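Local coordinates for protein NAD-dependent formate dehydrogenase gamma subunit (Cupriavidus necator, PDB 6VW7) that carries a [2Fe-2S] cluster in a thioredoxin-like domain and probably relays electrons between formate oxidation and NAD+ within a cytosolic formate dehydrogenase, at residues A104-H113 / G119-Y127; A12-V21 / E37-P46. One frame throughout, in Å; residues are numbered along the deposited sequence.

Contact 1 of 2, residues A104-H113 / G119-Y127; sequences AQRALGCGFH and GQVTLEPVY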
ATOM      1  N   ALA A 104      -8.290  18.858  14.726  1.00 43.25           N
ATOM      2  CA  ALA A 104      -8.216  17.764  15.684  1.00 44.15           C
ATOM      3  C   ALA A 104      -7.506  18.195  16.958  1.00 47.00           C
ATOM      4  O   ALA A 104      -7.931  17.839  18.063  1.00 49.07           O
ATOM      5  CB  ALA A 104      -7.509  16.564  15.055  1.00 40.89           C
ATOM      6  N   GLN A 105      -6.446  18.991  16.828  1.00 50.27           N
ATOM      7  CA  GLN A 105      -5.715  19.447  18.005  1.00 53.83           C
ATOM      8  C   GLN A 105      -6.533  20.449  18.811  1.00 58.26           C
ATOM      9  O   GLN A 105      -6.511  20.423  20.047  1.00 60.95           O
ATOM     10  CB  GLN A 105      -4.381  20.050  17.574  1.00 54.99           C
ATOM     11  CG  GLN A 105      -3.406  19.007  17.050  1.00 54.17           C
ATOM     12  CD  GLN A 105      -2.212  19.618  16.344  1.00 55.29           C
ATOM     13  OE1 GLN A 105      -1.195  19.924  16.963  1.00 56.15           O
ATOM     14  NE2 GLN A 105      -2.334  19.794  15.033  1.00 53.56           N
ATOM     15  N   ARG A 106      -7.283  21.326  18.135  1.00 58.72           N
ATOM     16  CA  ARG A 106      -8.163  22.239  18.862  1.00 60.28           C
ATOM     17  C   ARG A 106      -9.291  21.485  19.558  1.00 56.81           C
ATOM     18  O   ARG A 106      -9.604  21.764  20.719  1.00 56.25           O
ATOM     19  CB  ARG A 106      -8.712  23.317  17.920  1.00 63.60           C
ATOM     20  CG  ARG A 106      -7.650  24.303  17.431  1.00 66.60           C
ATOM     21  CD  ARG A 106      -8.226  25.462  16.607  1.00 68.65           C
ATOM     22  NE  ARG A 106      -9.179  25.029  15.587  1.00 68.64           N
ATOM     23  CZ  ARG A 106      -8.896  24.956  14.288  1.00 67.95           C
ATOM     24  NH1 ARG A 106      -7.691  25.299  13.851  1.00 67.82           N
ATOM     25  NH2 ARG A 106      -9.818  24.549  13.423  1.00 66.76           N
ATOM     26  N   ALA A 107      -9.914  20.529  18.867  1.00 52.68           N
ATOM     27  CA  ALA A 107     -11.047  19.820  19.450  1.00 52.59           C
ATOM     28  C   ALA A 107     -10.606  18.925  20.604  1.00 53.16           C
ATOM     29  O   ALA A 107     -11.332  18.771  21.593  1.00 55.88           O
ATOM     30  CB  ALA A 107     -11.762  19.003  18.376  1.00 49.21           C
ATOM     31  N   LEU A 108      -9.421  18.327  20.495  1.00 53.61           N
ATOM     32  CA  LEU A 108      -8.901  17.463  21.547  1.00 53.69           C
ATOM     33  C   LEU A 108      -8.067  18.204  22.587  1.00 57.21           C
ATOM     34  O   LEU A 108      -7.852  17.671  23.677  1.00 55.36           O
ATOM     35  CB  LEU A 108      -8.068  16.338  20.927  1.00 51.42           C
ATOM     36  CG  LEU A 108      -8.875  15.429  20.000  1.00 48.82           C
ATOM     37  CD1 LEU A 108      -7.952  14.507  19.220  1.00 46.46           C
ATOM     38  CD2 LEU A 108      -9.912  14.630  20.787  1.00 49.20           C
ATOM     39  N   GLY A 109      -7.565  19.395  22.271  1.00 59.96           N
ATOM     40  CA  GLY A 109      -6.762  20.131  23.227  1.00 62.11           C
ATOM     41  C   GLY A 109      -5.354  19.621  23.422  1.00 61.76           C
ATOM     42  O   GLY A 109      -4.749  19.898  24.461  1.00 62.99           O
ATOM     43  N   CYS A 110      -4.807  18.885  22.458  1.00 60.10           N
ATOM     44  CA  CYS A 110      -3.448  18.375  22.567  1.00 59.10           C
ATOM     45  C   CYS A 110      -2.852  18.267  21.174  1.00 56.34           C
ATOM     46  O   CYS A 110      -3.571  18.243  20.172  1.00 57.66           O
ATOM     47  CB  CYS A 110      -3.406  17.015  23.280  1.00 59.23           C
ATOM     48  SG  CYS A 110      -4.120  15.641  22.332  1.00 57.35           S
ATOM     49  N   GLY A 111      -1.522  18.210  21.119  1.00 53.27           N
ATOM     50  CA  GLY A 111      -0.822  18.072  19.863  1.00 50.72           C
ATOM     51  C   GLY A 111      -0.642  16.622  19.457  1.00 48.54           C
ATOM     52  O   GLY A 111      -1.097  15.692  20.124  1.00 46.97           O
ATOM     53  N   PHE A 112       0.053  16.437  18.334  1.00 48.55           N
ATOM     54  CA  PHE A 112       0.416  15.102  17.888  1.00 50.03           C
ATOM     55  C   PHE A 112       1.386  14.461  18.874  1.00 52.47           C
ATOM     56  O   PHE A 112       2.147  15.143  19.566  1.00 55.51           O
ATOM     57  CB  PHE A 112       1.044  15.147  16.492  1.00 48.84           C
ATOM     58  CG  PHE A 112       0.040  15.216  15.380  1.00 48.72           C
ATOM     59  CD1 PHE A 112      -0.695  14.095  15.023  1.00 47.80           C
ATOM     60  CD2 PHE A 112      -0.167  16.395  14.688  1.00 50.09           C
ATOM     61  CE1 PHE A 112      -1.624  14.150  14.000  1.00 48.53           C
ATOM     62  CE2 PHE A 112      -1.088  16.456  13.660  1.00 51.35           C
ATOM     63  CZ  PHE A 112      -1.818  15.331  13.315  1.00 50.31           C
ATOM     64  N   HIS A 113       1.330  13.133  18.946  1.00 51.18           N
ATOM     65  CA  HIS A 113       2.105  12.342  19.898  1.00 54.01           C
ATOM     66  C   HIS A 113       1.720  12.645  21.347  1.00 56.18           C
ATOM     67  O   HIS A 113       2.471  12.324  22.271  1.00 59.53           O
ATOM     68  CB  HIS A 113       3.616  12.537  19.704  1.00 54.60           C
ATOM     69  CG  HIS A 113       4.073  12.388  18.284  1.00 55.58           C
ATOM     70  ND1 HIS A 113       4.020  11.191  17.604  1.00 55.88           N
ATOM     71  CD2 HIS A 113       4.603  13.288  17.422  1.00 56.47           C
ATOM     72  CE1 HIS A 113       4.489  11.361  16.380  1.00 54.77           C
ATOM     73  NE2 HIS A 113       4.851  12.624  16.245  1.00 55.85           N
ATOM     74  N   GLY A 119      -7.415  11.298  29.205  1.00 56.67           N
ATOM     75  CA  GLY A 119      -6.813  10.026  28.844  1.00 53.25           C
ATOM     76  C   GLY A 119      -7.573   9.175  27.848  1.00 51.41           C
ATOM     77  O   GLY A 119      -7.241   7.993  27.688  1.00 48.45           O
ATOM     78  N   GLN A 120      -8.576   9.725  27.164  1.00 52.38           N
ATOM     79  CA  GLN A 120      -9.405   8.914  26.275  1.00 51.68           C
ATOM     80  C   GLN A 120      -8.814   8.758  24.879  1.00 48.15           C
ATOM     81  O   GLN A 120      -8.995   7.707  24.249  1.00 45.58           O
ATOM     82  CB  GLN A 120     -10.809   9.519  26.167  1.00 55.87           C
ATOM     83  CG  GLN A 120     -11.669   9.265  27.396  1.00 58.90           C
ATOM     84  CD  GLN A 120     -11.629   7.818  27.838  1.00 59.71           C
ATOM     85  OE1 GLN A 120     -12.115   6.929  27.137  1.00 60.66           O
ATOM     86  NE2 GLN A 120     -11.026   7.571  28.996  1.00 58.46           N
ATOM     87  N   VAL A 121      -8.098   9.762  24.383  1.00 45.92           N
ATOM     88  CA  VAL A 121      -7.615   9.767  23.009  1.00 42.68           C
ATOM     89  C   VAL A 121      -6.132  10.105  23.003  1.00 42.65           C
ATOM     90  O   VAL A 121      -5.703  11.059  23.662  1.00 42.31           O
ATOM     91  CB  VAL A 121      -8.396  10.768  22.134  1.00 41.62           C
ATOM     92  CG1 VAL A 121      -7.685  10.986  20.784  1.00 40.28           C
ATOM     93  CG2 VAL A 121      -9.812  10.282  21.911  1.00 39.55           C
ATOM     94  N   THR A 122      -5.353   9.317  22.268  1.00 41.88           N
ATOM     95  CA  THR A 122      -3.987   9.669  21.890  1.00 41.32           C
ATOM     96  C   THR A 122      -3.991  10.016  20.407  1.00 39.67           C
ATOM     97  O   THR A 122      -4.413   9.202  19.577  1.00 39.67           O
ATOM     98  CB  THR A 122      -3.012   8.523  22.173  1.00 41.23           C
ATOM     99  OG1 THR A 122      -2.883   8.339  23.590  1.00 44.60           O
ATOM    100  CG2 THR A 122      -1.644   8.818  21.578  1.00 41.39           C
ATOM    101  N   LEU A 123      -3.523  11.217  20.082  1.00 40.05           N
ATOM    102  CA  LEU A 123      -3.495  11.721  18.713  1.00 38.76           C
ATOM    103  C   LEU A 123      -2.123  11.445  18.100  1.00 36.32           C
ATOM    104  O   LEU A 123      -1.103  11.888  18.637  1.00 34.90           O
ATOM    105  CB  LEU A 123      -3.804  13.216  18.697  1.00 40.17           C
ATOM    106  CG  LEU A 123      -3.884  13.905  17.339  1.00 39.80           C
ATOM    107  CD1 LEU A 123      -5.028  13.320  16.539  1.00 37.35           C
ATOM    108  CD2 LEU A 123      -4.070  15.394  17.557  1.00 41.43           C
ATOM    109  N   GLU A 124      -2.099  10.701  16.991  1.00 36.49           N
ATOM    110  CA  GLU A 124      -0.868  10.327  16.303  1.00 38.26           C
ATOM    111  C   GLU A 124      -0.957  10.649  14.819  1.00 35.97           C
ATOM    112  O   GLU A 124      -2.026  10.491  14.214  1.00 34.03           O
ATOM    113  CB  GLU A 124      -0.583   8.826  16.462  1.00 42.26           C
ATOM    114  CG  GLU A 124      -0.329   8.365  17.889  1.00 47.40           C
ATOM    115  CD  GLU A 124       1.107   8.587  18.340  1.00 52.33           C
ATOM    116  OE1 GLU A 124       1.910   9.185  17.585  1.00 53.31           O
ATOM    117  OE2 GLU A 124       1.433   8.153  19.464  1.00 55.17           O
ATOM    118  N   PRO A 125       0.144  11.070  14.194  1.00 33.80           N
ATOM    119  CA  PRO A 125       0.160  11.156  12.737  1.00 32.92           C
ATOM    120  C   PRO A 125       0.444   9.785  12.147  1.00 30.92           C
ATOM    121  O   PRO A 125       1.057   8.919  12.774  1.00 33.08           O
ATOM    122  CB  PRO A 125       1.303  12.144  12.453  1.00 33.44           C
ATOM    123  CG  PRO A 125       2.291  11.849  13.551  1.00 33.96           C
ATOM    124  CD  PRO A 125       1.468  11.376  14.768  1.00 34.33           C
ATOM    125  N   VAL A 126      -0.054   9.579  10.939  1.00 27.33           N
ATOM    126  CA  VAL A 126       0.303   8.425  10.129  1.00 25.45           C
ATOM    127  C   VAL A 126       0.557   8.942   8.722  1.00 27.06           C
ATOM    128  O   VAL A 126       0.006   9.971   8.318  1.00 27.41           O
ATOM    129  CB  VAL A 126      -0.800   7.337  10.161  1.00 25.04           C
ATOM    130  CG1 VAL A 126      -2.118   7.879   9.609  1.00 23.89           C
ATOM    131  CG2 VAL A 126      -0.356   6.067   9.423  1.00 23.20           C
ATOM    132  N   TYR A 127       1.435   8.258   7.989  1.00 24.98           N
ATOM    133  CA  TYR A 127       1.860   8.699   6.661  1.00 25.36           C
ATOM    134  C   TYR A 127       1.360   7.689   5.629  1.00 23.71           C
ATOM    135  O   TYR A 127       2.068   6.761   5.226  1.00 22.56           O
ATOM    136  CB  TYR A 127       3.395   8.908   6.643  1.00 28.03           C
ATOM    137  CG  TYR A 127       3.740  10.012   7.630  1.00 31.41           C
ATOM    138  CD1 TYR A 127       3.545  11.349   7.297  1.00 30.92           C
ATOM    139  CD2 TYR A 127       4.162   9.714   8.921  1.00 32.44           C
ATOM    140  CE1 TYR A 127       3.800  12.365   8.217  1.00 33.45           C
ATOM    141  CE2 TYR A 127       4.434  10.723   9.842  1.00 32.71           C
ATOM    142  CZ  TYR A 127       4.247  12.036   9.489  1.00 35.09           C
ATOM    143  OH  TYR A 127       4.511  13.024  10.418  1.00 37.41           O
TER

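Contact 2 of 2, residues A12-V21 / E37-P46; sequences ADATRIAAIV and EIQDTQGYIP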
ATOM      1  N   ALA A  12       1.150  -4.030  32.703  1.00 60.65           N
ATOM      2  CA  ALA A  12       1.821  -4.970  31.809  1.00 57.66           C
ATOM      3  C   ALA A  12       2.189  -6.237  32.570  1.00 54.26           C
ATOM      4  O   ALA A  12       2.661  -6.182  33.706  1.00 55.97           O
ATOM      5  CB  ALA A  12       3.057  -4.340  31.181  1.00 56.39           C
ATOM      6  N   ASP A  13       1.965  -7.382  31.930  1.00 52.62           N
ATOM      7  CA  ASP A  13       2.093  -8.695  32.563  1.00 47.36           C
ATOM      8  C   ASP A  13       3.485  -9.242  32.269  1.00 40.11           C
ATOM      9  O   ASP A  13       3.731  -9.809  31.201  1.00 38.65           O
ATOM     10  CB  ASP A  13       1.002  -9.631  32.056  1.00 49.59           C
ATOM     11  CG  ASP A  13       0.920 -10.925  32.842  1.00 53.37           C
ATOM     12  OD1 ASP A  13       1.959 -11.435  33.316  1.00 54.02           O
ATOM     13  OD2 ASP A  13      -0.208 -11.437  32.977  1.00 55.63           O
ATOM     14  N   ALA A  14       4.384  -9.099  33.244  1.00 35.72           N
ATOM     15  CA  ALA A  14       5.765  -9.526  33.064  1.00 33.78           C
ATOM     16  C   ALA A  14       5.856 -11.018  32.770  1.00 31.23           C
ATOM     17  O   ALA A  14       6.656 -11.435  31.928  1.00 30.52           O
ATOM     18  CB  ALA A  14       6.590  -9.166  34.301  1.00 33.54           C
ATOM     19  N   THR A  15       5.046 -11.846  33.454  1.00 33.50           N
ATOM     20  CA  THR A  15       5.112 -13.288  33.207  1.00 32.85           C
ATOM     21  C   THR A  15       4.684 -13.625  31.784  1.00 30.35           C
ATOM     22  O   THR A  15       5.324 -14.440  31.112  1.00 29.85           O
ATOM     23  CB  THR A  15       4.248 -14.063  34.220  1.00 32.94           C
ATOM     24  OG1 THR A  15       4.563 -13.662  35.557  1.00 35.50           O
ATOM     25  CG2 THR A  15       4.505 -15.551  34.106  1.00 34.15           C
ATOM     26  N   ARG A  16       3.600 -13.014  31.305  1.00 31.28           N
ATOM     27  CA  ARG A  16       3.181 -13.267  29.933  1.00 32.45           C
ATOM     28  C   ARG A  16       4.229 -12.783  28.934  1.00 31.24           C
ATOM     29  O   ARG A  16       4.429 -13.420  27.893  1.00 27.85           O
ATOM     30  CB  ARG A  16       1.818 -12.615  29.664  1.00 40.34           C
ATOM     31  CG  ARG A  16       0.647 -13.365  30.345  1.00 50.32           C
ATOM     32  CD  ARG A  16      -0.542 -13.593  29.391  1.00 54.53           C
ATOM     33  NE  ARG A  16      -0.164 -13.376  27.988  1.00 56.94           N
ATOM     34  CZ  ARG A  16      -0.996 -13.515  26.957  1.00 56.86           C
ATOM     35  NH1 ARG A  16      -2.259 -13.880  27.161  1.00 57.45           N
ATOM     36  NH2 ARG A  16      -0.557 -13.305  25.724  1.00 52.97           N
ATOM     37  N   ILE A  17       4.920 -11.678  29.239  1.00 29.48           N
ATOM     38  CA  ILE A  17       5.976 -11.193  28.343  1.00 27.50           C
ATOM     39  C   ILE A  17       7.083 -12.234  28.200  1.00 29.28           C
ATOM     40  O   ILE A  17       7.579 -12.483  27.093  1.00 28.96           O
ATOM     41  CB  ILE A  17       6.534  -9.847  28.839  1.00 30.37           C
ATOM     42  CG1 ILE A  17       5.514  -8.729  28.621  1.00 31.01           C
ATOM     43  CG2 ILE A  17       7.847  -9.497  28.111  1.00 31.28           C
ATOM     44  CD1 ILE A  17       5.893  -7.404  29.312  1.00 32.49           C
ATOM     45  N   ALA A  18       7.472 -12.873  29.312  1.00 29.66           N
ATOM     46  CA  ALA A  18       8.504 -13.904  29.243  1.00 30.53           C
ATOM     47  C   ALA A  18       8.058 -15.074  28.370  1.00 29.03           C
ATOM     48  O   ALA A  18       8.861 -15.648  27.626  1.00 27.63           O
ATOM     49  CB  ALA A  18       8.852 -14.386  30.655  1.00 34.67           C
ATOM     50  N   ALA A  19       6.782 -15.450  28.457  1.00 28.86           N
ATOM     51  CA  ALA A  19       6.270 -16.538  27.627  1.00 29.20           C
ATOM     52  C   ALA A  19       6.209 -16.135  26.162  1.00 27.19           C
ATOM     53  O   ALA A  19       6.500 -16.946  25.274  1.00 26.92           O
ATOM     54  CB  ALA A  19       4.882 -16.962  28.105  1.00 28.13           C
ATOM     55  N   ILE A  20       5.751 -14.914  25.893  1.00 25.94           N
ATOM     56  CA  ILE A  20       5.717 -14.411  24.524  1.00 27.81           C
ATOM     57  C   ILE A  20       7.101 -14.512  23.888  1.00 28.85           C
ATOM     58  O   ILE A  20       7.258 -14.966  22.741  1.00 26.11           O
ATOM     59  CB  ILE A  20       5.200 -12.961  24.502  1.00 30.43           C
ATOM     60  CG1 ILE A  20       3.682 -12.897  24.737  1.00 31.84           C
ATOM     61  CG2 ILE A  20       5.622 -12.256  23.209  1.00 27.35           C
ATOM     62  CD1 ILE A  20       3.196 -11.477  25.048  1.00 31.05           C
ATOM     63  N   VAL A  21       8.122 -14.094  24.635  1.00 27.73           N
ATOM     64  CA  VAL A  21       9.499 -14.142  24.142  1.00 26.61           C
ATOM     65  C   VAL A  21       9.933 -15.588  23.939  1.00 28.22           C
ATOM     66  O   VAL A  21      10.524 -15.938  22.909  1.00 28.42           O
ATOM     67  CB  VAL A  21      10.422 -13.405  25.131  1.00 29.25           C
ATOM     68  CG1 VAL A  21      11.878 -13.637  24.804  1.00 27.70           C
ATOM     69  CG2 VAL A  21      10.082 -11.913  25.199  1.00 25.77           C
ATOM     70  N   GLU A  37       4.015  -8.596  19.445  1.00 23.11           N
ATOM     71  CA  GLU A  37       3.128  -9.372  20.319  1.00 24.09           C
ATOM     72  C   GLU A  37       3.046  -8.766  21.719  1.00 25.60           C
ATOM     73  O   GLU A  37       1.970  -8.744  22.325  1.00 25.42           O
ATOM     74  CB  GLU A  37       3.587 -10.830  20.400  1.00 21.92           C
ATOM     75  CG  GLU A  37       2.661 -11.748  21.236  1.00 33.42           C
ATOM     76  CD  GLU A  37       1.279 -11.974  20.613  1.00 37.20           C
ATOM     77  OE1 GLU A  37       1.022 -11.473  19.491  1.00 38.42           O
ATOM     78  OE2 GLU A  37       0.445 -12.661  21.256  1.00 42.07           O
ATOM     79  N   ILE A  38       4.169  -8.268  22.245  1.00 25.36           N
ATOM     80  CA  ILE A  38       4.154  -7.560  23.526  1.00 27.10           C
ATOM     81  C   ILE A  38       3.260  -6.326  23.445  1.00 26.92           C
ATOM     82  O   ILE A  38       2.364  -6.135  24.271  1.00 26.59           O
ATOM     83  CB  ILE A  38       5.584  -7.181  23.962  1.00 25.78           C
ATOM     84  CG1 ILE A  38       6.446  -8.434  24.149  1.00 26.30           C
ATOM     85  CG2 ILE A  38       5.527  -6.385  25.264  1.00 25.43           C
ATOM     86  CD1 ILE A  38       7.936  -8.139  24.461  1.00 24.91           C
ATOM     87  N   GLN A  39       3.486  -5.469  22.444  1.00 27.38           N
ATOM     88  CA  GLN A  39       2.659  -4.273  22.292  1.00 26.67           C
ATOM     89  C   GLN A  39       1.193  -4.629  22.047  1.00 28.05           C
ATOM     90  O   GLN A  39       0.292  -3.951  22.555  1.00 29.34           O
ATOM     91  CB  GLN A  39       3.198  -3.387  21.157  1.00 24.76           C
ATOM     92  CG  GLN A  39       2.392  -2.099  20.939  1.00 26.93           C
ATOM     93  CD  GLN A  39       3.230  -0.960  20.396  1.00 30.75           C
ATOM     94  OE1 GLN A  39       4.284  -0.632  20.948  1.00 33.41           O
ATOM     95  NE2 GLN A  39       2.764  -0.343  19.310  1.00 30.53           N
ATOM     96  N   ASP A  40       0.933  -5.666  21.239  1.00 25.64           N
ATOM     97  CA  ASP A  40      -0.449  -6.038  20.938  1.00 29.69           C
ATOM     98  C   ASP A  40      -1.188  -6.499  22.187  1.00 32.74           C
ATOM     99  O   ASP A  40      -2.381  -6.227  22.343  1.00 35.67           O
ATOM    100  CB  ASP A  40      -0.496  -7.129  19.861  1.00 31.87           C
ATOM    101  CG  ASP A  40      -0.106  -6.604  18.470  1.00 34.54           C
ATOM    102  OD1 ASP A  40       0.074  -5.375  18.325  1.00 34.78           O
ATOM    103  OD2 ASP A  40       0.038  -7.422  17.532  1.00 36.10           O
ATOM    104  N   THR A  41      -0.500  -7.207  23.086  1.00 33.66           N
ATOM    105  CA  THR A  41      -1.173  -7.764  24.251  1.00 33.14           C
ATOM    106  C   THR A  41      -1.101  -6.865  25.484  1.00 32.43           C
ATOM    107  O   THR A  41      -2.050  -6.846  26.275  1.00 31.34           O
ATOM    108  CB  THR A  41      -0.605  -9.153  24.584  1.00 35.37           C
ATOM    109  OG1 THR A  41       0.801  -9.066  24.851  1.00 30.53           O
ATOM    110  CG2 THR A  41      -0.837 -10.127  23.423  1.00 36.09           C
ATOM    111  N   GLN A  42      -0.018  -6.111  25.667  1.00 31.48           N
ATOM    112  CA  GLN A  42       0.159  -5.296  26.863  1.00 33.61           C
ATOM    113  C   GLN A  42      -0.105  -3.815  26.633  1.00 35.68           C
ATOM    114  O   GLN A  42      -0.281  -3.077  27.606  1.00 36.78           O
ATOM    115  CB  GLN A  42       1.582  -5.461  27.408  1.00 33.43           C
ATOM    116  CG  GLN A  42       2.066  -6.900  27.396  1.00 33.54           C
ATOM    117  CD  GLN A  42       1.240  -7.772  28.313  1.00 33.92           C
ATOM    118  OE1 GLN A  42       1.020  -7.416  29.464  1.00 38.26           O
ATOM    119  NE2 GLN A  42       0.778  -8.919  27.810  1.00 30.51           N
ATOM    120  N   GLY A  43      -0.110  -3.365  25.378  1.00 35.50           N
ATOM    121  CA  GLY A  43      -0.336  -1.986  25.032  1.00 36.90           C
ATOM    122  C   GLY A  43       0.923  -1.198  24.732  1.00 37.08           C
ATOM    123  O   GLY A  43       0.836  -0.152  24.089  1.00 39.97           O
ATOM    124  N   TYR A  44       2.084  -1.690  25.152  1.00 37.36           N
ATOM    125  CA  TYR A  44       3.357  -0.996  24.984  1.00 37.27           C
ATOM    126  C   TYR A  44       4.463  -1.996  25.277  1.00 35.11           C
ATOM    127  O   TYR A  44       4.203  -3.117  25.712  1.00 36.01           O
ATOM    128  CB  TYR A  44       3.464   0.227  25.912  1.00 39.16           C
ATOM    129  CG  TYR A  44       3.416  -0.108  27.396  1.00 41.75           C
ATOM    130  CD1 TYR A  44       2.234  -0.536  28.000  1.00 41.04           C
ATOM    131  CD2 TYR A  44       4.551  -0.003  28.192  1.00 41.24           C
ATOM    132  CE1 TYR A  44       2.187  -0.857  29.365  1.00 42.90           C
ATOM    133  CE2 TYR A  44       4.512  -0.312  29.556  1.00 42.71           C
ATOM    134  CZ  TYR A  44       3.324  -0.737  30.135  1.00 43.56           C
ATOM    135  OH  TYR A  44       3.280  -1.053  31.477  1.00 44.79           O
ATOM    136  N   ILE A  45       5.704  -1.577  25.057  1.00 34.86           N
ATOM    137  CA  ILE A  45       6.828  -2.433  25.414  1.00 36.17           C
ATOM    138  C   ILE A  45       7.475  -1.836  26.660  1.00 33.74           C
ATOM    139  O   ILE A  45       8.158  -0.805  26.564  1.00 31.59           O
ATOM    140  CB  ILE A  45       7.839  -2.562  24.268  1.00 36.64           C
ATOM    141  CG1 ILE A  45       7.175  -3.228  23.057  1.00 37.39           C
ATOM    142  CG2 ILE A  45       9.071  -3.345  24.719  1.00 36.94           C
ATOM    143  CD1 ILE A  45       7.157  -2.348  21.885  1.00 38.63           C
ATOM    144  N   PRO A  46       7.305  -2.446  27.835  1.00 32.55           N
ATOM    145  CA  PRO A  46       7.889  -1.868  29.051  1.00 32.19           C
ATOM    146  C   PRO A  46       9.397  -2.007  29.030  1.00 34.32           C
ATOM    147  O   PRO A  46       9.943  -2.978  28.499  1.00 35.18           O
ATOM    148  CB  PRO A  46       7.279  -2.703  30.184  1.00 33.51           C
ATOM    149  CG  PRO A  46       6.309  -3.668  29.529  1.00 31.96           C
ATOM    150  CD  PRO A  46       6.647  -3.743  28.090  1.00 31.79           C
TER

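Contact 1 of 2, residues A104-H113 / G119-Y127
Leu-123 is the bump, and residues 104-113 curl round it to make the hollow. With CG anti to the backbone N (chi1 -177°), its fork rises from strand 121-126 toward helix 97-108. CD1 goes to the helix, 4.1 Å from CD1 of Leu-108; CD2 lies across the chain of Gln-105, 3.7 Å from its CG, and over one face of the Phe-112 ring. Leu-108 CD1 also meets Val-121 CG1 at 3.9 Å, the side chains crossing at about a right angle. Phe-153 and Val-157 of helix 150-160 continue this core beyond Leu-108. The helix, antiparallel to the strand, forms part of a layer over the central sheet of the thioredoxin-like fold.

Past the helix and Gly-109 a second hollow opens between two rings. Pro-125 fills it: its CD lies 3.5 Å from CD1 of Phe-112 and 3.4 Å from CE1 of His-113. The Phe-112 ring turns its edge to the backbone at Glu-124.

The polar bonds gather at exposed His-113. Glu-124 leaves the strand pointing away, but its chain bends at chi2 (-83°) and brings OE1 to ND1 of His-113 at 2.9 Å, on the syn side but out of the carboxylate plane and tilted from the ring plane, the two planes 72° apart. A weak bond from His-113 N to Leu-123 O adds to it. Since OE2 of Glu-124 forms a salt bridge with Arg-75, both carboxylate oxygens are engaged, which probably stabilises its negative charge and restrains its rotation; the bond at ND1 and the packing of CE1 on Pro-125 limit how the imidazole can turn.

Contact 2 of 2, residues A12-V21 / E37-P46
Helices 14-21 and 37-42 run roughly antiparallel, their axes 10.3 Å apart at an angle of 147°, and the backbones draw closest where Ala-12 faces Gln-42. Between them lies an apolar seam of branched side chains. Ile-17 and Ile-38 cross at about a right angle, CG2 of the first 3.9 Å from CD1 of the second, while the far methyl of Ile-17 ends against the Pro-46 ring, CD1 to CG at 3.8 Å. One turn on, Ile-20 rests its CG2 against the aliphatic part of Glu-37, 3.6 Å from CG, and slides its CD1 past Thr-41. Ile-53 of helix 50-57 touches both Val-21 and Ile-38, extending the seam into a three-helix core.

At the N-terminal end Ala-12 sets its methyl against both Tyr-44 and Pro-46, with CB 3.3 Å from OH of Tyr-44. Beside it, Gln-42 bends at chi2 (-64°) and turns the oxygen of its amide to the helix start. Its OE1 accepts from N of Asp-13 at 2.6 Å, in a nearly straight bond (170°) whose donor stands above the carbonyl plane. The other end of the amide, NE2, donates to OG1 of Thr-41, and that hydroxyl donates in turn to the carbonyl O of Glu-37.

Asp-13 is the N-cap of its helix, with OD1 taking the N-H of Arg-16 at 3.0 Å. Its side chain thus closes the first turn while its own N-H is held from across the contact. The polar chain from Asp-13 through Gln-42 and Thr-41 to Glu-37 therefore couples the start of one helix to the last turn of the other, and bonds at both ends of the Gln-42 amide fix its flip.

In the fold
From the N terminus, contact 2 comes first: residues 12-21 lead into helix 14-24, the chain turns back through helix 31-42, and the hairpin of helices closes at residues 37-46. Helices 50-57 and 61-70 complete this helical part before the chain enters the sheet at strand 82-87. Contact 1 then closes a much shorter loop, bringing strand 121-126 back alongside the end of helix 97-108 in the thioredoxin-like part that holds the [2Fe-2S] cluster. The two loops follow in series, neither nesting nor crossing, with centres 25 Å apart. Arg-75 links their surroundings, pairing with Glu-124 of contact 1 and bonding through its backbone to Gln-39 and Ile-45 of the 37-46 segment.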